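Local coordinates for dihydropteroate synthase (Xanthomonas albilineans, PDB 6Q62), which probably catalyses the condensation of para-aminobenzoate with 6-hydroxymethyl-7,8-dihydropterin diphosphate to give 7,8-dihydropteroate, the precursor of folates, at residues V107-V112 with A130-A135; L8-R13 with A116-D121. One frame throughout, in Å; residues are numbered along the deposited sequence.

Both contacts are built round strand 118-121 of the barrel. Interaction 1 joins the two helices that precede and follow this strand in the chain, while interaction 2 puts the N-terminal hairpin against the chain that leads into it; their centres lie about 11 Å apart. They meet directly: Val-134 CG2 rests 3.7 Å from Ile-119 CD1 and Met-108 CB 3.8 Å from the same methyl, and Ala-111 O probably accepts a hydrogen bond from Ala-116 N at 2.9 Å. The pterin site lies toward the far end of the strand from the hairpin, where Asn-120 binds 6-chloroguanine. The side chain of Met-108 stays about 12 Å from that ligand.

Interaction 1: residues V107-V112 with A130-A135; sequences VMRAAV and ALDAVA
Met-108 and Arg-109 reach from helix 105-114 to helix 130-137 along two separate lines, one inside the fold and one near its surface. These are neighbouring outer helices of the TIM barrel, flanking strand 118-121, and the two short segments run almost parallel, 19° between their directions and 9.7 Å between their axes. On the inner line Met-108 has CG anti to its carbonyl carbon (chi1 -61°) and a chain extended beyond CG, which carries the thioether across the gap. SD meets the CG2 branch of Val-134 at 3.9 Å, the two side chains passing at a slant, and the terminal CE goes on to the methyl of Ala-130, lying near the carboxylate of Asp-121 as well. Ile-119 touches both Met-108 and Val-134 in the layer between strand and helices.

Arg-109 leaves its helix beside this pair and lies over Ala-133. Its chain is straight from CG to NE, with CG and NE both against the alanine CB; a perpendicular last torsion then turns the guanidinium out of the line of the chain, and Ala-133 CA lies 3.5 Å above one face, offset toward the rim. This is also where the backbones come nearest, 6.5 Å between the CA atoms of Arg-109 and Ala-133. The outer end of the guanidinium is shared between two acids. Asp-136, one turn further along helix 130-137, forms a salt bridge with NH2, and Asp-132 forms another at the guanidinium edge, its carboxylate plane turned 59° from the guanidinium and its OD2 3.1 Å from Arg-109 NH2.

Interaction 2: residues L8-R13 with A116-D121; sequences LDCAGR and AGMIND. With 6GU (6-chloroguanine), chain E.
Cys-10 and Gly-117 press together where the hairpin meets the chain leading into strand 118-121, their CA atoms 4.1 Å apart. O of Gly-117 lies 3.2 Å from Cys-10 CA in a bent CA-H...O contact (126° at the hydrogen) and nearly as close to CB. This buried oxygen has no conventional hydrogen-bond partner in the model. Further in, Met-118 folds back at its last torsion (chi3 -65°), bringing CE to 3.8 Å from Cys-10 SG and, more loosely, to the CD1 branch of Leu-8. Leu-15 of strand 13-16 touches both Leu-8 and Met-118 and extends this apolar patch.

The first strands, 7-10 and 13-16, form a small antiparallel hairpin outside the eight-stranded parallel sheet of the TIM barrel, set at the end where strand 118-121 begins. Toward solvent the contact thins out: at the exposed tip, Ala-11 offers only its methyl, 3.7 Å from Gly-117 CA. The type I' turn from Cys-10 to Arg-13 is closed by backbone hydrogen bonds in both directions between these two residues, Arg-13 N to Cys-10 O and Cys-10 N to Arg-13 O, and Asp-9 braces it in an Asx motif, OD1 accepting from Gly-12 N at 2.8 Å. At the other end of the strand Asn-120 faces the pterin pocket. Its amide makes two hydrogen bonds to 6-chloroguanine: OD1 receives the ligand N2 almost straight (177°), while ND2 gives to ligand N3 at 3.0 Å and also bonds to Asp-61.

Interaction 1: residues V107-V112 with A130-A135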
ATOM      1  N   VAL A 107      34.740   8.621   6.060  1.00 10.02           N
ATOM      2  CA  VAL A 107      33.953   7.411   5.767  1.00  9.22           C
ATOM      3  C   VAL A 107      33.533   7.454   4.308  1.00 11.52           C
ATOM      4  O   VAL A 107      33.589   6.427   3.635  1.00 10.70           O
ATOM      5  CB  VAL A 107      32.735   7.261   6.714  1.00 11.73           C
ATOM      6  CG1 VAL A 107      31.959   5.968   6.409  1.00 11.61           C
ATOM      7  CG2 VAL A 107      33.193   7.268   8.184  1.00 11.44           C
ATOM      8  N   MET A 108      33.164   8.637   3.794  1.00  8.42           N
ATOM      9  CA  MET A 108      32.797   8.761   2.379  1.00  7.69           C
ATOM     10  C   MET A 108      33.935   8.286   1.478  1.00 11.38           C
ATOM     11  O   MET A 108      33.710   7.481   0.579  1.00 10.18           O
ATOM     12  CB  MET A 108      32.448  10.218   2.027  1.00  9.78           C
ATOM     13  CG  MET A 108      31.283  10.759   2.813  1.00 10.58           C
ATOM     14  SD  MET A 108      30.985  12.475   2.310  1.00 11.47           S
ATOM     15  CE  MET A 108      29.803  12.954   3.521  1.00  7.78           C
ATOM     16  N   ARG A 109      35.173   8.785   1.730  1.00  8.92           N
ATOM     17  CA  ARG A 109      36.325   8.391   0.910  1.00  8.80           C
ATOM     18  C   ARG A 109      36.640   6.918   1.019  1.00 11.89           C
ATOM     19  O   ARG A 109      36.856   6.255   0.001  1.00 12.54           O
ATOM     20  CB  ARG A 109      37.552   9.230   1.293  1.00  8.97           C
ATOM     21  CG  ARG A 109      37.379  10.712   0.974  1.00 12.39           C
ATOM     22  CD  ARG A 109      38.677  11.440   1.264  1.00 14.63           C
ATOM     23  NE  ARG A 109      38.587  12.868   0.968  1.00 19.84           N
ATOM     24  CZ  ARG A 109      38.876  13.408  -0.208  1.00 21.08           C
ATOM     25  NH1 ARG A 109      39.202  12.636  -1.246  1.00 18.42           N
ATOM     26  NH2 ARG A 109      38.801  14.711  -0.373  1.00 19.47           N
ATOM     27  N   ALA A 110      36.701   6.396   2.247  1.00 10.40           N
ATOM     28  CA  ALA A 110      37.017   4.980   2.468  1.00 10.18           C
ATOM     29  C   ALA A 110      35.931   4.065   1.877  1.00 11.93           C
ATOM     30  O   ALA A 110      36.250   3.035   1.276  1.00 12.40           O
ATOM     31  CB  ALA A 110      37.183   4.694   3.962  1.00 11.64           C
ATOM     32  N   ALA A 111      34.658   4.464   1.996  1.00  9.28           N
ATOM     33  CA  ALA A 111      33.554   3.661   1.474  1.00  9.09           C
ATOM     34  C   ALA A 111      33.573   3.588  -0.042  1.00 10.99           C
ATOM     35  O   ALA A 111      33.422   2.495  -0.584  1.00 11.12           O
ATOM     36  CB  ALA A 111      32.233   4.208   1.965  1.00  9.95           C
ATOM     37  N   VAL A 112      33.845   4.720  -0.721  1.00 10.38           N
ATOM     38  CA  VAL A 112      33.952   4.727  -2.184  1.00 11.83           C
ATOM     39  C   VAL A 112      35.152   3.889  -2.638  1.00 15.53           C
ATOM     40  O   VAL A 112      35.017   3.106  -3.571  1.00 15.99           O
ATOM     41  CB  VAL A 112      33.930   6.147  -2.778  1.00 14.46           C
ATOM     42  CG1 VAL A 112      34.227   6.125  -4.282  1.00 14.34           C
ATOM     43  CG2 VAL A 112      32.577   6.807  -2.518  1.00 14.23           C
ATOM     44  N   ALA A 130      33.277  17.471   3.622  1.00  9.48           N
ATOM     45  CA  ALA A 130      32.317  16.659   2.864  1.00  9.45           C
ATOM     46  C   ALA A 130      32.150  17.142   1.408  1.00 12.71           C
ATOM     47  O   ALA A 130      32.101  16.312   0.489  1.00 12.60           O
ATOM     48  CB  ALA A 130      30.973  16.629   3.591  1.00  9.14           C
ATOM     49  N   LEU A 131      32.138  18.462   1.185  1.00 11.60           N
ATOM     50  CA  LEU A 131      32.013  19.033  -0.176  1.00 12.45           C
ATOM     51  C   LEU A 131      33.225  18.643  -1.009  1.00 15.58           C
ATOM     52  O   LEU A 131      33.059  18.127  -2.095  1.00 12.69           O
ATOM     53  CB  LEU A 131      31.834  20.553  -0.156  1.00 12.82           C
ATOM     54  CG  LEU A 131      30.503  21.108   0.395  1.00 17.26           C
ATOM     55  CD1 LEU A 131      30.622  22.617   0.692  1.00 16.93           C
ATOM     56  CD2 LEU A 131      29.340  20.868  -0.572  1.00 16.79           C
ATOM     57  N   ASP A 132      34.468  18.788  -0.453  1.00 14.30           N
ATOM     58  CA  ASP A 132      35.702  18.388  -1.128  1.00 14.19           C
ATOM     59  C   ASP A 132      35.704  16.879  -1.426  1.00 15.38           C
ATOM     60  O   ASP A 132      36.106  16.482  -2.511  1.00 15.11           O
ATOM     61  CB  ASP A 132      36.891  18.748  -0.225  1.00 16.79           C
ATOM     62  CG  ASP A 132      38.277  18.569  -0.803  1.00 21.70           C
ATOM     63  OD1 ASP A 132      38.585  19.236  -1.794  1.00 22.71           O
ATOM     64  OD2 ASP A 132      39.074  17.797  -0.212  1.00 22.64           O
ATOM     65  N   ALA A 133      35.284  16.030  -0.461  1.00 12.85           N
ATOM     66  CA  ALA A 133      35.254  14.583  -0.716  1.00 12.30           C
ATOM     67  C   ALA A 133      34.294  14.229  -1.874  1.00 13.23           C
ATOM     68  O   ALA A 133      34.672  13.542  -2.831  1.00 13.51           O
ATOM     69  CB  ALA A 133      34.879  13.818   0.561  1.00 12.80           C
ATOM     70  N   VAL A 134      33.073  14.713  -1.824  1.00 10.84           N
ATOM     71  CA  VAL A 134      32.124  14.356  -2.884  1.00 11.10           C
ATOM     72  C   VAL A 134      32.579  14.926  -4.245  1.00 14.83           C
ATOM     73  O   VAL A 134      32.509  14.185  -5.241  1.00 13.40           O
ATOM     74  CB  VAL A 134      30.666  14.700  -2.507  1.00 14.94           C
ATOM     75  CG1 VAL A 134      29.721  14.427  -3.649  1.00 14.73           C
ATOM     76  CG2 VAL A 134      30.248  13.898  -1.281  1.00 15.18           C
ATOM     77  N   ALA A 135      33.151  16.173  -4.270  1.00 12.24           N
ATOM     78  CA  ALA A 135      33.646  16.753  -5.524  1.00 11.44           C
ATOM     79  C   ALA A 135      34.759  15.857  -6.107  1.00 15.28           C
ATOM     80  O   ALA A 135      34.736  15.577  -7.297  1.00 16.07           O
ATOM     81  CB  ALA A 135      34.145  18.166  -5.294  1.00 12.33           C
TER

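Interaction 2: residues L8-R13 with A116-D121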
ATOM      1  N   LEU A   8      21.803   7.771 -13.075  1.00 21.79           N
ATOM      2  CA  LEU A   8      22.865   7.961 -12.086  1.00 19.08           C
ATOM      3  C   LEU A   8      23.916   6.897 -12.231  1.00 19.41           C
ATOM      4  O   LEU A   8      23.625   5.705 -12.081  1.00 19.66           O
ATOM      5  CB  LEU A   8      22.320   7.978 -10.641  1.00 18.44           C
ATOM      6  CG  LEU A   8      21.360   9.092 -10.257  1.00 23.13           C
ATOM      7  CD1 LEU A   8      20.679   8.760  -8.952  1.00 23.40           C
ATOM      8  CD2 LEU A   8      22.073  10.425 -10.117  1.00 24.06           C
ATOM      9  N   ASP A   9      25.148   7.328 -12.493  1.00 15.07           N
ATOM     10  CA  ASP A   9      26.259   6.411 -12.611  1.00 14.61           C
ATOM     11  C   ASP A   9      26.874   6.260 -11.214  1.00 17.15           C
ATOM     12  O   ASP A   9      27.583   7.150 -10.737  1.00 16.80           O
ATOM     13  CB  ASP A   9      27.286   6.965 -13.632  1.00 16.92           C
ATOM     14  CG  ASP A   9      28.439   6.038 -13.947  1.00 28.53           C
ATOM     15  OD1 ASP A   9      28.659   5.083 -13.179  1.00 25.56           O
ATOM     16  OD2 ASP A   9      29.119   6.266 -14.974  1.00 37.69           O
ATOM     17  N   CYS A  10      26.555   5.153 -10.550  1.00 13.48           N
ATOM     18  CA  CYS A  10      27.033   4.862  -9.197  1.00 13.11           C
ATOM     19  C   CYS A  10      28.279   3.986  -9.268  1.00 17.15           C
ATOM     20  O   CYS A  10      28.218   2.767  -9.077  1.00 14.30           O
ATOM     21  CB  CYS A  10      25.916   4.223  -8.366  1.00 12.81           C
ATOM     22  SG  CYS A  10      24.392   5.196  -8.319  1.00 16.33           S
ATOM     23  N   ALA A  11      29.431   4.638  -9.563  1.00 18.61           N
ATOM     24  CA  ALA A  11      30.741   3.995  -9.718  1.00 18.83           C
ATOM     25  C   ALA A  11      30.684   2.825 -10.709  1.00 19.78           C
ATOM     26  O   ALA A  11      31.145   1.722 -10.410  1.00 20.31           O
ATOM     27  CB  ALA A  11      31.291   3.548  -8.356  1.00 19.76           C
ATOM     28  N   GLY A  12      30.030   3.057 -11.843  1.00 17.59           N
ATOM     29  CA  GLY A  12      29.905   2.047 -12.892  1.00 17.74           C
ATOM     30  C   GLY A  12      28.611   1.264 -12.881  1.00 23.59           C
ATOM     31  O   GLY A  12      28.285   0.620 -13.888  1.00 23.88           O
ATOM     32  N   ARG A  13      27.854   1.309 -11.743  1.00 17.82           N
ATOM     33  CA  ARG A  13      26.551   0.631 -11.622  1.00 16.59           C
ATOM     34  C   ARG A  13      25.496   1.670 -11.869  1.00 19.33           C
ATOM     35  O   ARG A  13      25.427   2.678 -11.150  1.00 16.53           O
ATOM     36  CB  ARG A  13      26.393  -0.021 -10.244  1.00 17.43           C
ATOM     37  CG  ARG A  13      27.368  -1.151 -10.085  1.00 18.78           C
ATOM     38  CD  ARG A  13      27.286  -1.834  -8.759  1.00 19.13           C
ATOM     39  NE  ARG A  13      28.327  -2.846  -8.708  1.00 18.66           N
ATOM     40  CZ  ARG A  13      28.408  -3.816  -7.809  1.00 26.00           C
ATOM     41  NH1 ARG A  13      27.488  -3.931  -6.858  1.00 16.60           N
ATOM     42  NH2 ARG A  13      29.400  -4.687  -7.861  1.00 14.48           N
ATOM     43  N   ALA A 116      31.570   1.575  -2.655  1.00 11.93           N
ATOM     44  CA  ALA A 116      30.323   2.325  -2.630  1.00 11.16           C
ATOM     45  C   ALA A 116      30.276   3.233  -3.859  1.00 13.81           C
ATOM     46  O   ALA A 116      31.321   3.729  -4.293  1.00 14.17           O
ATOM     47  CB  ALA A 116      30.215   3.153  -1.358  1.00 12.50           C
ATOM     48  N   GLY A 117      29.076   3.414  -4.410  1.00 10.66           N
ATOM     49  CA  GLY A 117      28.841   4.214  -5.606  1.00  9.79           C
ATOM     50  C   GLY A 117      27.974   5.429  -5.408  1.00 13.05           C
ATOM     51  O   GLY A 117      27.653   6.117  -6.375  1.00 13.91           O
ATOM     52  N   MET A 118      27.609   5.725  -4.165  1.00  9.59           N
ATOM     53  CA  MET A 118      26.727   6.855  -3.863  1.00  8.93           C
ATOM     54  C   MET A 118      26.926   7.163  -2.400  1.00 11.19           C
ATOM     55  O   MET A 118      27.242   6.257  -1.616  1.00 10.99           O
ATOM     56  CB  MET A 118      25.233   6.485  -4.155  1.00 10.55           C
ATOM     57  CG  MET A 118      24.219   7.510  -3.638  1.00 12.03           C
ATOM     58  SD  MET A 118      22.483   6.979  -3.874  1.00 17.53           S
ATOM     59  CE  MET A 118      22.411   6.951  -5.638  1.00 15.83           C
ATOM     60  N   ILE A 119      26.710   8.412  -2.032  1.00  9.78           N
ATOM     61  CA  ILE A 119      26.810   8.878  -0.647  1.00  8.13           C
ATOM     62  C   ILE A 119      25.457   9.412  -0.267  1.00 11.53           C
ATOM     63  O   ILE A 119      24.872  10.207  -1.002  1.00 12.92           O
ATOM     64  CB  ILE A 119      27.935   9.948  -0.482  1.00 10.44           C
ATOM     65  CG1 ILE A 119      29.312   9.282  -0.725  1.00  9.02           C
ATOM     66  CG2 ILE A 119      27.900  10.610   0.923  1.00 10.54           C
ATOM     67  CD1 ILE A 119      30.424  10.226  -1.145  1.00 18.98           C
ATOM     68  N   ASN A 120      24.945   8.963   0.886  1.00  7.60           N
ATOM     69  CA  ASN A 120      23.656   9.434   1.390  1.00  7.28           C
ATOM     70  C   ASN A 120      23.998  10.202   2.653  1.00  9.23           C
ATOM     71  O   ASN A 120      24.348   9.600   3.662  1.00  9.93           O
ATOM     72  CB  ASN A 120      22.702   8.256   1.640  1.00  7.53           C
ATOM     73  CG  ASN A 120      21.501   8.689   2.430  1.00 17.88           C
ATOM     74  OD1 ASN A 120      21.124   9.854   2.386  1.00 13.89           O
ATOM     75  ND2 ASN A 120      20.893   7.773   3.174  1.00 17.87           N
ATOM     76  N   ASP A 121      23.934  11.523   2.579  1.00  9.17           N
ATOM     77  CA  ASP A 121      24.359  12.358   3.698  1.00  9.96           C
ATOM     78  C   ASP A 121      23.238  13.105   4.412  1.00  9.92           C
ATOM     79  O   ASP A 121      22.749  14.111   3.907  1.00  8.89           O
ATOM     80  CB  ASP A 121      25.443  13.334   3.225  1.00 11.24           C
ATOM     81  CG  ASP A 121      26.088  14.146   4.340  1.00 11.85           C
ATOM     82  OD1 ASP A 121      25.720  13.950   5.517  1.00 13.23           O
ATOM     83  OD2 ASP A 121      26.947  14.970   4.035  1.00 10.92           O
TER
HETATM   84 CL6  6GU E 401      14.535   9.648   5.535  1.00 32.98          CL
HETATM   85  N1  6GU E 401      16.614   9.773   4.187  1.00 18.64           N
HETATM   86  C2  6GU E 401      17.984   9.553   4.054  1.00 16.84           C
HETATM   87  N2  6GU E 401      18.505  10.078   2.954  1.00 20.10           N
HETATM   88  N3  6GU E 401      18.788   8.886   4.957  1.00 12.39           N
HETATM   89  C4  6GU E 401      18.122   8.450   6.083  1.00 13.50           C
HETATM   90  C5  6GU E 401      16.734   8.659   6.300  1.00 20.19           C
HETATM   91  C6  6GU E 401      16.087   9.320   5.303  1.00 21.79           C
HETATM   92  N7  6GU E 401      16.378   8.118   7.533  1.00 20.52           N
HETATM   93  C8  6GU E 401      17.572   7.600   8.026  1.00 20.86           C
HETATM   94  N9  6GU E 401      18.627   7.776   7.187  1.00 18.12           N